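Local coordinates for protein putative glutaryl-CoA dehydrogenase (Thermus thermophilus, PDB 2EBA) that belongs to the acyl-CoA dehydrogenase family of flavoproteins and binds flavin-adenine dinucleotide in a tetrameric assembly, at residues 124-129 against 164-169; 131-136 against 159-164; 153-158 against 222-227; 197-202 against 212-217. All blocks are in the same frame, centred on the assembly; numbering follows the deposited sequence.

Interaction 1 of 4, residues 124-129 against 164-169; sequences EMVGCF and ITNGNL. With FAD (flavin-adenine dinucleotide), chain I.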
# COMPACT_ATOMS: atom_id res chain seq x y z
N GLU A 124 -30.22 -6.44 33.49
CA GLU A 124 -31.13 -7.39 34.07
C GLU A 124 -31.83 -8.21 32.97
O GLU A 124 -32.35 -9.29 33.23
CB GLU A 124 -32.13 -6.62 34.91
CG GLU A 124 -33.28 -7.41 35.45
CD GLU A 124 -34.08 -6.58 36.41
OE1 GLU A 124 -35.18 -7.04 36.81
OE2 GLU A 124 -33.60 -5.48 36.78
N MET A 125 -31.83 -7.67 31.76
CA MET A 125 -32.39 -8.36 30.61
C MET A 125 -31.62 -8.02 29.33
O MET A 125 -31.64 -6.87 28.87
CB MET A 125 -33.87 -8.02 30.43
CG MET A 125 -34.39 -8.20 29.02
SD MET A 125 -35.97 -7.38 28.75
CE MET A 125 -35.66 -6.55 27.19
N VAL A 126 -30.94 -9.01 28.77
CA VAL A 126 -30.08 -8.81 27.61
C VAL A 126 -30.78 -8.94 26.25
O VAL A 126 -31.63 -9.80 26.05
CB VAL A 126 -28.86 -9.77 27.68
CG1 VAL A 126 -29.28 -11.05 28.32
CG2 VAL A 126 -28.28 -10.03 26.30
N GLY A 127 -30.40 -8.07 25.32
CA GLY A 127 -30.99 -8.10 24.00
C GLY A 127 -30.03 -8.34 22.86
O GLY A 127 -28.82 -8.40 23.05
N CYS A 128 -30.59 -8.50 21.67
CA CYS A 128 -29.79 -8.71 20.47
C CYS A 128 -30.47 -7.97 19.31
O CYS A 128 -31.61 -7.53 19.41
CB CYS A 128 -29.64 -10.21 20.16
SG CYS A 128 -31.18 -11.06 19.82
N PHE A 129 -29.75 -7.84 18.21
CA PHE A 129 -30.25 -7.11 17.06
C PHE A 129 -30.17 -8.03 15.86
O PHE A 129 -29.09 -8.43 15.44
CB PHE A 129 -29.36 -5.87 16.91
CG PHE A 129 -29.67 -5.01 15.73
CD1 PHE A 129 -29.06 -5.25 14.51
CD2 PHE A 129 -30.46 -3.89 15.87
CE1 PHE A 129 -29.23 -4.38 13.45
CE2 PHE A 129 -30.64 -3.00 14.80
CZ PHE A 129 -30.02 -3.25 13.59
N ILE A 164 -25.87 -13.29 14.76
CA ILE A 164 -26.44 -12.30 15.67
C ILE A 164 -25.79 -12.35 17.04
O ILE A 164 -25.85 -13.37 17.72
CB ILE A 164 -27.95 -12.52 15.82
CG1 ILE A 164 -28.59 -12.61 14.43
CG2 ILE A 164 -28.57 -11.39 16.65
CD1 ILE A 164 -28.25 -11.45 13.52
N THR A 165 -25.15 -11.24 17.43
CA THR A 165 -24.48 -11.15 18.72
C THR A 165 -25.51 -11.23 19.83
O THR A 165 -26.62 -10.73 19.69
CB THR A 165 -23.72 -9.82 18.85
OG1 THR A 165 -22.69 -9.78 17.86
CG2 THR A 165 -23.09 -9.68 20.23
N ASN A 166 -25.13 -11.88 20.93
CA ASN A 166 -26.02 -12.07 22.07
C ASN A 166 -27.22 -12.93 21.72
O ASN A 166 -28.20 -12.97 22.46
CB ASN A 166 -26.52 -10.72 22.60
CG ASN A 166 -25.44 -9.93 23.31
OD1 ASN A 166 -24.39 -10.49 23.67
ND2 ASN A 166 -25.69 -8.64 23.54
N GLY A 167 -27.15 -13.62 20.58
CA GLY A 167 -28.23 -14.47 20.14
C GLY A 167 -28.76 -15.43 21.19
O GLY A 167 -29.97 -15.56 21.35
N ASN A 168 -27.85 -16.10 21.92
CA ASN A 168 -28.25 -17.05 22.97
C ASN A 168 -28.30 -16.48 24.40
O ASN A 168 -28.60 -17.21 25.35
CB ASN A 168 -27.33 -18.28 22.97
CG ASN A 168 -27.67 -19.25 21.87
OD1 ASN A 168 -27.51 -18.95 20.69
ND2 ASN A 168 -28.16 -20.42 22.26
N LEU A 169 -28.02 -15.20 24.57
CA LEU A 169 -28.06 -14.59 25.89
C LEU A 169 -29.33 -13.76 26.02
O LEU A 169 -29.86 -13.57 27.11
CB LEU A 169 -26.85 -13.66 26.10
CG LEU A 169 -25.41 -14.17 26.05
CD1 LEU A 169 -24.44 -13.00 26.18
CD2 LEU A 169 -25.17 -15.17 27.16
PA FAD I . -21.49 -10.23 2.21
O1A FAD I . -21.82 -11.30 1.19
O2A FAD I . -22.46 -9.12 2.51
O5B FAD I . -20.04 -9.63 1.82
C5B FAD I . -18.98 -10.34 1.42
C4B FAD I . -17.87 -9.63 0.70
O4B FAD I . -18.47 -8.71 -0.45
C3B FAD I . -17.51 -8.32 1.59
O3B FAD I . -16.18 -7.98 1.19
C2B FAD I . -18.25 -7.06 1.07
O2B FAD I . -17.47 -5.93 1.10
C1B FAD I . -18.32 -7.41 -0.40
N9A FAD I . -19.57 -6.70 -0.93
C8A FAD I . -20.81 -6.91 -0.53
N7A FAD I . -21.62 -6.09 -1.28
C5A FAD I . -20.84 -5.39 -2.15
C6A FAD I . -21.10 -4.40 -3.17
N6A FAD I . -22.34 -3.97 -3.42
N1A FAD I . -20.04 -3.89 -3.88
C2A FAD I . -18.76 -4.30 -3.64
N3A FAD I . -18.49 -5.24 -2.68
C4A FAD I . -19.51 -5.80 -1.93
N1 FAD I . -25.40 -8.63 11.98
C2 FAD I . -26.47 -8.15 12.70
O2 FAD I . -27.47 -7.71 12.11
N3 FAD I . -26.45 -8.17 14.07
C4 FAD I . -25.36 -8.66 14.74
O4 FAD I . -25.36 -8.68 15.99
C4X FAD I . -24.25 -9.16 14.03
N5 FAD I . -23.15 -9.68 14.68
C5X FAD I . -22.08 -10.20 13.99
C6 FAD I . -20.99 -10.76 14.70
C7 FAD I . -19.90 -11.33 13.99
C7M FAD I . -18.77 -11.93 14.81
C8 FAD I . -19.89 -11.32 12.56
C8M FAD I . -18.77 -11.91 11.73
C9 FAD I . -20.98 -10.76 11.87
C9A FAD I . -22.10 -10.19 12.56
N10 FAD I . -23.22 -9.64 11.89
C10 FAD I . -24.28 -9.14 12.61
C1' FAD I . -23.31 -9.62 10.42
C2' FAD I . -22.35 -8.68 9.75
O2' FAD I . -22.89 -7.37 9.77
C3' FAD I . -22.12 -9.22 8.37
O3' FAD I . -21.10 -10.20 8.45
C4' FAD I . -21.69 -8.16 7.35
O4' FAD I . -22.83 -7.44 6.87
C5' FAD I . -21.01 -8.81 6.16
O5' FAD I . -21.97 -9.44 5.34
P FAD I . -21.95 -11.01 4.94
O1P FAD I . -21.16 -11.82 5.92
O2P FAD I . -23.38 -11.43 4.70
O3P FAD I . -21.10 -11.00 3.58
O HOH W 1 -27.14 -8.69 18.10
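Phe129 and Ile164 meet at the flavin pocket, beside the pyrimidine end of the isoalloxazine of FAD. CG2 of Ile164 packs 3.2 Å from Phe129 O, and that same carbonyl accepts the hydrogen bond from FAD N3 at 3.0 Å. Thr165, from the other segment, adds a second bond: its backbone N donates to FAD O4 in a nearly straight line (2.9 Å, 165°). A water lies between the two segments, accepting from Phe129 N at 2.7 Å and lying within hydrogen-bonding distance of Thr165 O and FAD O4. With CG anti to the backbone N (chi1 177°), the Phe129 ring leads away from 164-169 and brings its edge to the flavin, FAD N3 lying in the ring plane.

In the middle domain of the acyl-CoA dehydrogenase fold, strand 127-130 belongs to one sheet and strand 154-165 to another, and the chain leaves the latter through a type II turn from Ile164 to Gly167. Asn166, in that turn, reaches back: its ND2 donates to Gly127 O at 3.2 Å, almost head-on to the carbonyl and within the plane of its own amide. Cys128 CB rests on Ile164 CG2 at 3.9 Å. Farther from the flavin, Val126 CG2 touches Leu169 CB at 3.9 Å. Val95 of helix 87-107 packs on Thr165 and Asn166.

Interaction 2 of 4, residues 131-136 against 159-164; sequences LTEPDG and GTKMWI. With FAD (flavin-adenine dinucleotide), chain I.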
# COMPACT_ATOMS: atom_id res chain seq x y z
N LEU A 131 -30.62 -8.25 12.12
CA LEU A 131 -30.78 -7.62 10.82
C LEU A 131 -30.23 -8.49 9.69
O LEU A 131 -30.94 -8.80 8.73
CB LEU A 131 -30.07 -6.28 10.79
CG LEU A 131 -30.23 -5.54 9.47
CD1 LEU A 131 -31.70 -5.15 9.26
CD2 LEU A 131 -29.33 -4.34 9.48
N THR A 132 -28.96 -8.89 9.82
CA THR A 132 -28.28 -9.72 8.83
C THR A 132 -28.91 -11.09 8.59
O THR A 132 -29.31 -11.79 9.51
CB THR A 132 -26.79 -9.96 9.22
OG1 THR A 132 -26.11 -8.71 9.34
CG2 THR A 132 -26.08 -10.83 8.19
N GLU A 133 -28.97 -11.48 7.32
CA GLU A 133 -29.52 -12.77 6.95
C GLU A 133 -28.50 -13.53 6.11
O GLU A 133 -27.53 -12.96 5.63
CB GLU A 133 -30.84 -12.58 6.21
CG GLU A 133 -31.97 -12.27 7.15
CD GLU A 133 -33.29 -12.09 6.45
OE1 GLU A 133 -33.52 -12.78 5.45
OE2 GLU A 133 -34.10 -11.26 6.91
N PRO A 134 -28.70 -14.84 5.95
CA PRO A 134 -27.83 -15.73 5.18
C PRO A 134 -27.40 -15.31 3.76
O PRO A 134 -26.33 -15.70 3.30
CB PRO A 134 -28.62 -17.04 5.18
CG PRO A 134 -29.23 -17.04 6.53
CD PRO A 134 -29.74 -15.61 6.67
N ASP A 135 -28.20 -14.50 3.07
CA ASP A 135 -27.83 -14.12 1.71
C ASP A 135 -26.87 -12.94 1.53
O ASP A 135 -26.39 -12.70 0.42
CB ASP A 135 -29.09 -13.91 0.86
CG ASP A 135 -29.82 -15.21 0.57
OD1 ASP A 135 -30.86 -15.18 -0.11
OD2 ASP A 135 -29.35 -16.27 1.02
N GLY A 136 -26.58 -12.22 2.61
CA GLY A 136 -25.66 -11.10 2.51
C GLY A 136 -26.07 -9.88 3.32
O GLY A 136 -27.05 -9.20 2.99
N GLY A 159 -38.56 -16.27 9.21
CA GLY A 159 -37.30 -15.90 8.58
C GLY A 159 -36.11 -16.40 9.36
O GLY A 159 -36.26 -17.09 10.37
N THR A 160 -34.93 -16.05 8.91
CA THR A 160 -33.71 -16.46 9.58
C THR A 160 -32.70 -15.31 9.66
O THR A 160 -32.64 -14.46 8.78
CB THR A 160 -33.07 -17.65 8.85
OG1 THR A 160 -33.87 -18.82 9.06
CG2 THR A 160 -31.67 -17.90 9.36
N LYS A 161 -31.93 -15.28 10.74
CA LYS A 161 -30.92 -14.25 10.93
C LYS A 161 -29.60 -14.95 11.22
O LYS A 161 -29.55 -15.95 11.95
CB LYS A 161 -31.30 -13.32 12.09
CG LYS A 161 -32.60 -12.55 11.86
CD LYS A 161 -32.53 -11.68 10.61
CE LYS A 161 -33.81 -10.85 10.42
NZ LYS A 161 -33.84 -10.05 9.16
N MET A 162 -28.52 -14.46 10.62
CA MET A 162 -27.21 -15.07 10.79
C MET A 162 -26.24 -14.12 11.48
O MET A 162 -26.29 -12.91 11.28
CB MET A 162 -26.62 -15.50 9.45
CG MET A 162 -26.36 -17.01 9.30
SD MET A 162 -25.84 -17.83 10.82
CE MET A 162 -24.19 -17.85 10.65
N TRP A 163 -25.35 -14.71 12.26
CA TRP A 163 -24.32 -13.96 12.97
C TRP A 163 -24.90 -12.93 13.93
O TRP A 163 -24.46 -11.81 13.93
CB TRP A 163 -23.40 -13.23 11.98
CG TRP A 163 -22.85 -14.06 10.83
CD1 TRP A 163 -23.14 -13.91 9.51
CD2 TRP A 163 -21.96 -15.18 10.93
NE1 TRP A 163 -22.49 -14.87 8.77
CE2 TRP A 163 -21.76 -15.66 9.62
CE3 TRP A 163 -21.32 -15.81 11.99
CZ2 TRP A 163 -20.94 -16.76 9.35
CZ3 TRP A 163 -20.50 -16.91 11.72
CH2 TRP A 163 -20.32 -17.36 10.41
N ILE A 164 -25.87 -13.29 14.76
CA ILE A 164 -26.44 -12.30 15.67
C ILE A 164 -25.79 -12.35 17.04
O ILE A 164 -25.85 -13.37 17.72
CB ILE A 164 -27.95 -12.52 15.82
CG1 ILE A 164 -28.59 -12.61 14.43
CG2 ILE A 164 -28.57 -11.39 16.65
CD1 ILE A 164 -28.25 -11.45 13.52
PA FAD I . -21.49 -10.23 2.21
O1A FAD I . -21.82 -11.30 1.19
O2A FAD I . -22.46 -9.12 2.51
O5B FAD I . -20.04 -9.63 1.82
C5B FAD I . -18.98 -10.34 1.42
C4B FAD I . -17.87 -9.63 0.70
O4B FAD I . -18.47 -8.71 -0.45
C3B FAD I . -17.51 -8.32 1.59
O3B FAD I . -16.18 -7.98 1.19
C2B FAD I . -18.25 -7.06 1.07
O2B FAD I . -17.47 -5.93 1.10
C1B FAD I . -18.32 -7.41 -0.40
N9A FAD I . -19.57 -6.70 -0.93
C8A FAD I . -20.81 -6.91 -0.53
N7A FAD I . -21.62 -6.09 -1.28
C5A FAD I . -20.84 -5.39 -2.15
C6A FAD I . -21.10 -4.40 -3.17
N6A FAD I . -22.34 -3.97 -3.42
N1A FAD I . -20.04 -3.89 -3.88
C2A FAD I . -18.76 -4.30 -3.64
N3A FAD I . -18.49 -5.24 -2.68
C4A FAD I . -19.51 -5.80 -1.93
N1 FAD I . -25.40 -8.63 11.98
C2 FAD I . -26.47 -8.15 12.70
O2 FAD I . -27.47 -7.71 12.11
N3 FAD I . -26.45 -8.17 14.07
C4 FAD I . -25.36 -8.66 14.74
O4 FAD I . -25.36 -8.68 15.99
C4X FAD I . -24.25 -9.16 14.03
N5 FAD I . -23.15 -9.68 14.68
C5X FAD I . -22.08 -10.20 13.99
C6 FAD I . -20.99 -10.76 14.70
C7 FAD I . -19.90 -11.33 13.99
C7M FAD I . -18.77 -11.93 14.81
C8 FAD I . -19.89 -11.32 12.56
C8M FAD I . -18.77 -11.91 11.73
C9 FAD I . -20.98 -10.76 11.87
C9A FAD I . -22.10 -10.19 12.56
N10 FAD I . -23.22 -9.64 11.89
C10 FAD I . -24.28 -9.14 12.61
C1' FAD I . -23.31 -9.62 10.42
C2' FAD I . -22.35 -8.68 9.75
O2' FAD I . -22.89 -7.37 9.77
C3' FAD I . -22.12 -9.22 8.37
O3' FAD I . -21.10 -10.20 8.45
C4' FAD I . -21.69 -8.16 7.35
O4' FAD I . -22.83 -7.44 6.87
C5' FAD I . -21.01 -8.81 6.16
O5' FAD I . -21.97 -9.44 5.34
P FAD I . -21.95 -11.01 4.94
O1P FAD I . -21.16 -11.82 5.92
O2P FAD I . -23.38 -11.43 4.70
O3P FAD I . -21.10 -11.00 3.58
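Lys161 reaches over to the loop 131-136 and ties together two of its acceptors. Its chain bends about the CB-CG bond (chi2 -59°) and is extended beyond, which carries NZ back to the loop although the side chain sets out away from it overall. There NZ forms a salt bridge with Glu133 OE2 at 2.6 Å, using the anti lone pair of that oxygen, and a second bond to Leu131 O at 3.2 Å, approached from above the carbonyl plane. Trp176 O is a third acceptor for the ammonium, and the carboxylate is satisfied further by Thr146 OG1 at OE2 and by Lys145 N at OE1. Both ends of this buried charge pair thus have further polar partners.

Thr132 O takes Met162 N at 3.0 Å, the donor again well above the carbonyl plane, and also receives a CA-H...O contact from Lys161. The N and OG1 of Thr132 serve the flavin: N donates to FAD O2 at 3.0 Å in a nearly straight bond, joined there by Leu131 N, and OG1 donates to FAD N1 at 2.7 Å. O2 therefore has two backbone donors. Pro134 CG packs against Met162 CG at 4.0 Å, the side chains at about a right angle, while Met162 CE lies over one face of the Trp163 indole.

Beyond Met162 the strand turns a corner at Trp163, where a G1 bulge sets Trp163 and Ile164 opposite Ser213. Strand 212-217 flanks strand 154-165 here, and Gly342 of the second subunit packs on Trp163.

Interaction 3 of 4, residues 153-158 against 222-227; sequences DTWVLN and VPESLR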
# COMPACT_ATOMS: atom_id res chain seq x y z
N ASP A 153 -54.44 -8.28 14.98
CA ASP A 153 -53.70 -7.49 15.95
C ASP A 153 -52.45 -8.16 16.47
O ASP A 153 -51.89 -7.76 17.49
CB ASP A 153 -54.57 -7.10 17.14
CG ASP A 153 -54.88 -5.63 17.16
OD1 ASP A 153 -54.27 -4.88 16.36
OD2 ASP A 153 -55.73 -5.22 17.98
N THR A 154 -52.03 -9.22 15.79
CA THR A 154 -50.81 -9.90 16.16
C THR A 154 -50.12 -10.14 14.83
O THR A 154 -50.78 -10.19 13.79
CB THR A 154 -51.05 -11.25 16.90
OG1 THR A 154 -51.70 -12.18 16.03
CG2 THR A 154 -51.90 -11.05 18.17
N TRP A 155 -48.79 -10.26 14.86
CA TRP A 155 -48.01 -10.50 13.65
C TRP A 155 -47.34 -11.87 13.72
O TRP A 155 -46.91 -12.30 14.79
CB TRP A 155 -46.90 -9.46 13.48
CG TRP A 155 -47.35 -8.06 13.37
CD1 TRP A 155 -47.79 -7.26 14.38
CD2 TRP A 155 -47.37 -7.27 12.19
NE1 TRP A 155 -48.09 -6.01 13.90
CE2 TRP A 155 -47.84 -5.98 12.55
CE3 TRP A 155 -47.05 -7.52 10.85
CZ2 TRP A 155 -47.99 -4.95 11.63
CZ3 TRP A 155 -47.19 -6.48 9.92
CH2 TRP A 155 -47.67 -5.21 10.32
N VAL A 156 -47.25 -12.54 12.57
CA VAL A 156 -46.59 -13.84 12.51
C VAL A 156 -45.33 -13.63 11.70
O VAL A 156 -45.38 -13.22 10.54
CB VAL A 156 -47.46 -14.94 11.85
CG1 VAL A 156 -47.66 -14.65 10.37
CG2 VAL A 156 -46.79 -16.29 12.02
N LEU A 157 -44.19 -13.90 12.32
CA LEU A 157 -42.90 -13.72 11.67
C LEU A 157 -42.26 -15.04 11.26
O LEU A 157 -42.32 -16.04 11.99
CB LEU A 157 -41.95 -12.96 12.61
CG LEU A 157 -42.06 -11.44 12.74
CD1 LEU A 157 -43.52 -11.02 12.90
CD2 LEU A 157 -41.25 -10.97 13.94
N ASN A 158 -41.65 -15.03 10.08
CA ASN A 158 -40.96 -16.19 9.51
C ASN A 158 -39.70 -15.73 8.80
O ASN A 158 -39.75 -14.89 7.90
CB ASN A 158 -41.85 -16.93 8.50
CG ASN A 158 -42.87 -17.84 9.16
OD1 ASN A 158 -42.52 -18.87 9.74
ND2 ASN A 158 -44.14 -17.47 9.07
N VAL A 222 -46.23 -12.32 17.41
CA VAL A 222 -45.87 -11.17 18.18
C VAL A 222 -46.99 -10.15 18.14
O VAL A 222 -47.46 -9.77 17.06
CB VAL A 222 -44.61 -10.49 17.61
CG1 VAL A 222 -44.04 -9.53 18.65
CG2 VAL A 222 -43.59 -11.53 17.18
N PRO A 223 -47.45 -9.70 19.32
CA PRO A 223 -48.53 -8.72 19.37
C PRO A 223 -48.11 -7.39 18.73
O PRO A 223 -46.92 -7.13 18.57
CB PRO A 223 -48.78 -8.57 20.88
CG PRO A 223 -47.42 -8.81 21.45
CD PRO A 223 -46.97 -10.02 20.67
N GLU A 224 -49.08 -6.57 18.35
CA GLU A 224 -48.80 -5.27 17.75
C GLU A 224 -48.19 -4.36 18.82
O GLU A 224 -47.48 -3.41 18.51
CB GLU A 224 -50.09 -4.65 17.20
CG GLU A 224 -50.06 -3.15 16.90
CD GLU A 224 -48.98 -2.76 15.89
OE1 GLU A 224 -48.70 -3.55 14.97
OE2 GLU A 224 -48.43 -1.65 16.02
N SER A 225 -48.48 -4.68 20.09
CA SER A 225 -47.97 -3.91 21.22
C SER A 225 -46.46 -4.13 21.37
O SER A 225 -45.80 -3.46 22.16
CB SER A 225 -48.68 -4.32 22.52
OG SER A 225 -48.17 -5.54 23.02
N LEU A 226 -45.93 -5.09 20.61
CA LEU A 226 -44.50 -5.41 20.65
C LEU A 226 -43.77 -5.02 19.36
O LEU A 226 -42.60 -5.33 19.16
CB LEU A 226 -44.31 -6.90 20.98
CG LEU A 226 -43.63 -7.16 22.34
CD1 LEU A 226 -44.07 -6.13 23.35
CD2 LEU A 226 -43.95 -8.56 22.82
N ARG A 227 -44.47 -4.32 18.48
CA ARG A 227 -43.85 -3.83 17.26
C ARG A 227 -43.45 -2.38 17.53
O ARG A 227 -44.20 -1.62 18.15
CB ARG A 227 -44.83 -3.86 16.08
CG ARG A 227 -44.20 -3.33 14.80
CD ARG A 227 -45.17 -3.34 13.65
NE ARG A 227 -46.20 -2.32 13.80
CZ ARG A 227 -46.02 -1.04 13.50
NH1 ARG A 227 -44.85 -0.63 13.04
NH2 ARG A 227 -47.01 -0.17 13.67
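Backbone bonds between Trp155 and Val222 set the antiparallel register, pairing the start of strand 154-165 with the end of strand 220-223. Trp155 N donates to Val222 O at 2.6 Å and Val222 N returns a bond to Trp155 O at 2.7 Å, making this the hydrogen-bonded pair. Next to it, Thr154 and Pro223 form a non-hydrogen-bonded pair. Past the proline the chain enters a short 3-10 turn, whose first residue still bonds to the 153-158 segment, Glu224 N to Asp153 O at 3.2 Å.

The polar side-chain contact centres on Glu224 OE1. Trp155 NE1 donates to it at 2.8 Å, with the oxygen close to the indole plane and met almost along its C-O axis. Arg227 NE, across the 3-10 turn, gives the same oxygen a straight salt-bridge bond (3.0 Å, 168°) on its syn lone pair, within the guanidinium plane. Glu224 has CG anti to the backbone N and bends at chi2 (58°), which folds the carboxylate in beside the indole. The carboxylate and ring planes are 50° apart.

Apolar packing completes the contact. Arg227 CD approaches the indole obliquely near its rim, 3.8 Å from Trp155 CZ2, while Phe187 of strand 184-190 meets the same indole edge-to-face. Leu157 CD2 touches Val222 CG2 at 4.0 Å.

One carboxylate oxygen thus accepts from both a neutral indole N-H and a charged guanidinium. This would restrain the rotation of both the Trp155 ring and the Glu224 carboxylate, and the nearby positive charge would be expected to favour the ionised form of Glu224.

Interaction 4 of 4, residues 197-202 against 212-217; sequences QAREVK and TSELVL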
# COMPACT_ATOMS: atom_id res chain seq x y z
N GLN A 197 -36.07 -20.00 17.61
CA GLN A 197 -34.91 -20.78 18.01
C GLN A 197 -33.62 -20.02 17.78
O GLN A 197 -33.45 -19.36 16.76
CB GLN A 197 -34.84 -22.10 17.21
CG GLN A 197 -36.06 -23.00 17.33
CD GLN A 197 -36.25 -23.61 18.72
OE1 GLN A 197 -37.06 -24.52 18.90
NE2 GLN A 197 -35.52 -23.09 19.71
N ALA A 198 -32.71 -20.13 18.75
CA ALA A 198 -31.41 -19.47 18.66
C ALA A 198 -30.33 -20.51 18.84
O ALA A 198 -30.25 -21.16 19.88
CB ALA A 198 -31.29 -18.41 19.75
N ARG A 199 -29.49 -20.68 17.83
CA ARG A 199 -28.42 -21.66 17.91
C ARG A 199 -27.09 -20.95 17.75
O ARG A 199 -26.93 -20.11 16.86
CB ARG A 199 -28.60 -22.74 16.84
CG ARG A 199 -29.97 -23.42 16.94
CD ARG A 199 -30.04 -24.75 16.20
NE ARG A 199 -30.04 -24.60 14.74
CZ ARG A 199 -31.00 -23.98 14.04
NH1 ARG A 199 -32.04 -23.43 14.67
NH2 ARG A 199 -30.91 -23.92 12.72
N GLU A 200 -26.15 -21.26 18.63
CA GLU A 200 -24.85 -20.64 18.59
C GLU A 200 -24.00 -21.11 17.43
O GLU A 200 -24.12 -22.24 16.97
CB GLU A 200 -24.08 -20.91 19.87
CG GLU A 200 -24.73 -20.37 21.10
CD GLU A 200 -23.94 -20.70 22.33
OE1 GLU A 200 -23.08 -21.60 22.24
OE2 GLU A 200 -24.16 -20.08 23.39
N VAL A 201 -23.12 -20.21 16.98
CA VAL A 201 -22.20 -20.46 15.88
C VAL A 201 -20.92 -21.02 16.48
O VAL A 201 -20.37 -20.46 17.43
CB VAL A 201 -21.90 -19.14 15.12
CG1 VAL A 201 -20.85 -19.37 14.04
CG2 VAL A 201 -23.20 -18.59 14.51
N LYS A 202 -20.44 -22.13 15.93
CA LYS A 202 -19.22 -22.76 16.43
C LYS A 202 -18.08 -22.63 15.43
O LYS A 202 -18.29 -22.24 14.28
CB LYS A 202 -19.48 -24.25 16.69
CG LYS A 202 -20.70 -24.53 17.55
CD LYS A 202 -20.66 -23.71 18.83
CE LYS A 202 -21.90 -23.96 19.67
NZ LYS A 202 -21.89 -23.08 20.84
N THR A 212 -22.35 -15.61 19.40
CA THR A 212 -22.88 -15.34 18.07
C THR A 212 -23.83 -16.48 17.76
O THR A 212 -23.47 -17.65 17.89
CB THR A 212 -21.78 -15.36 17.02
OG1 THR A 212 -20.62 -14.70 17.54
CG2 THR A 212 -22.26 -14.66 15.76
N SER A 213 -25.03 -16.14 17.33
CA SER A 213 -26.02 -17.17 17.07
C SER A 213 -26.70 -17.03 15.73
O SER A 213 -26.50 -16.07 14.99
CB SER A 213 -27.07 -17.14 18.17
OG SER A 213 -26.47 -16.98 19.44
N GLU A 214 -27.51 -18.03 15.43
CA GLU A 214 -28.29 -18.04 14.22
C GLU A 214 -29.72 -18.03 14.76
O GLU A 214 -30.07 -18.84 15.62
CB GLU A 214 -28.03 -19.30 13.42
CG GLU A 214 -28.84 -19.38 12.16
CD GLU A 214 -28.82 -20.76 11.56
OE1 GLU A 214 -29.35 -21.70 12.20
OE2 GLU A 214 -28.27 -20.90 10.44
N LEU A 215 -30.55 -17.10 14.29
CA LEU A 215 -31.92 -17.03 14.78
C LEU A 215 -32.83 -17.62 13.73
O LEU A 215 -32.71 -17.33 12.54
CB LEU A 215 -32.33 -15.57 15.08
CG LEU A 215 -31.40 -14.74 15.97
CD1 LEU A 215 -32.01 -13.36 16.23
CD2 LEU A 215 -31.16 -15.47 17.27
N VAL A 216 -33.73 -18.47 14.17
CA VAL A 216 -34.68 -19.08 13.27
C VAL A 216 -36.06 -18.79 13.84
O VAL A 216 -36.36 -19.17 14.96
CB VAL A 216 -34.48 -20.61 13.16
CG1 VAL A 216 -35.52 -21.21 12.25
CG2 VAL A 216 -33.10 -20.93 12.62
N LEU A 217 -36.86 -18.06 13.07
CA LEU A 217 -38.20 -17.73 13.47
C LEU A 217 -39.16 -18.52 12.60
O LEU A 217 -39.24 -18.33 11.39
CB LEU A 217 -38.46 -16.22 13.32
CG LEU A 217 -37.73 -15.34 14.34
CD1 LEU A 217 -36.33 -15.06 13.84
CD2 LEU A 217 -38.50 -14.04 14.56
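Strands 197-200 and 212-217 run antiparallel, their axes 4.3 Å apart at closest approach and their directions 152° apart. Gln197 and Val216 exchange two backbone bonds, with Gln197 N to Val216 O close to straight at 175°. Arg199 and Glu214 form the second hydrogen-bonded pair, closed by Arg199 N to Glu214 O at 2.9 Å and Glu214 N to Arg199 O at 2.6 Å. Past the end of the first strand, Val201 N still donates to Thr212 O at 2.7 Å.

Together the strands make a beta hairpin in the antiparallel sheet of the acyl-CoA dehydrogenase middle domain, and strand 154-165 lies along the other edge of 212-217. On the face that carries Arg199, Glu214 and Val216, the arginine bends at chi3 (-71°), bringing its guanidinium beside the glutamate. Glu214 OE1 sits over one face of that group, 2.8 Å from Arg199 NH2, well out of its plane, so the salt bridge rests on charge without a directed N-H. Val216 CG2 comes within 3.4 Å of Arg199 NH1. On the opposite face Ala198 CB touches Leu215 CD2 at 3.8 Å, and Leu215 continues into the core against Ile175. Val201 lies against Trp163 and against Thr346 of the second subunit, while Ser213 OG is hydrogen-bonded to Asn168 OD1.

Strand 154-165 ties the set together: interaction 3 uses its start, interaction 2 its middle and interaction 1 its end, with Ile164 shared by the last two. Interactions 1 and 2, whose centres are 15 Å apart, both bind the flavin of FAD, and between them they supply partners for its N1, O2, N3 and O4. Interaction 4 touches both, its centre about 10 Å from that of interaction 2 and 11 Å from that of interaction 1. The joint includes Ile164 N to Ser213 O at 2.9 Å and Lys161 O to Leu215 N at 2.8 Å. Interaction 3 lies farther along the same sheet, its centre about 20 Å from that of interaction 2.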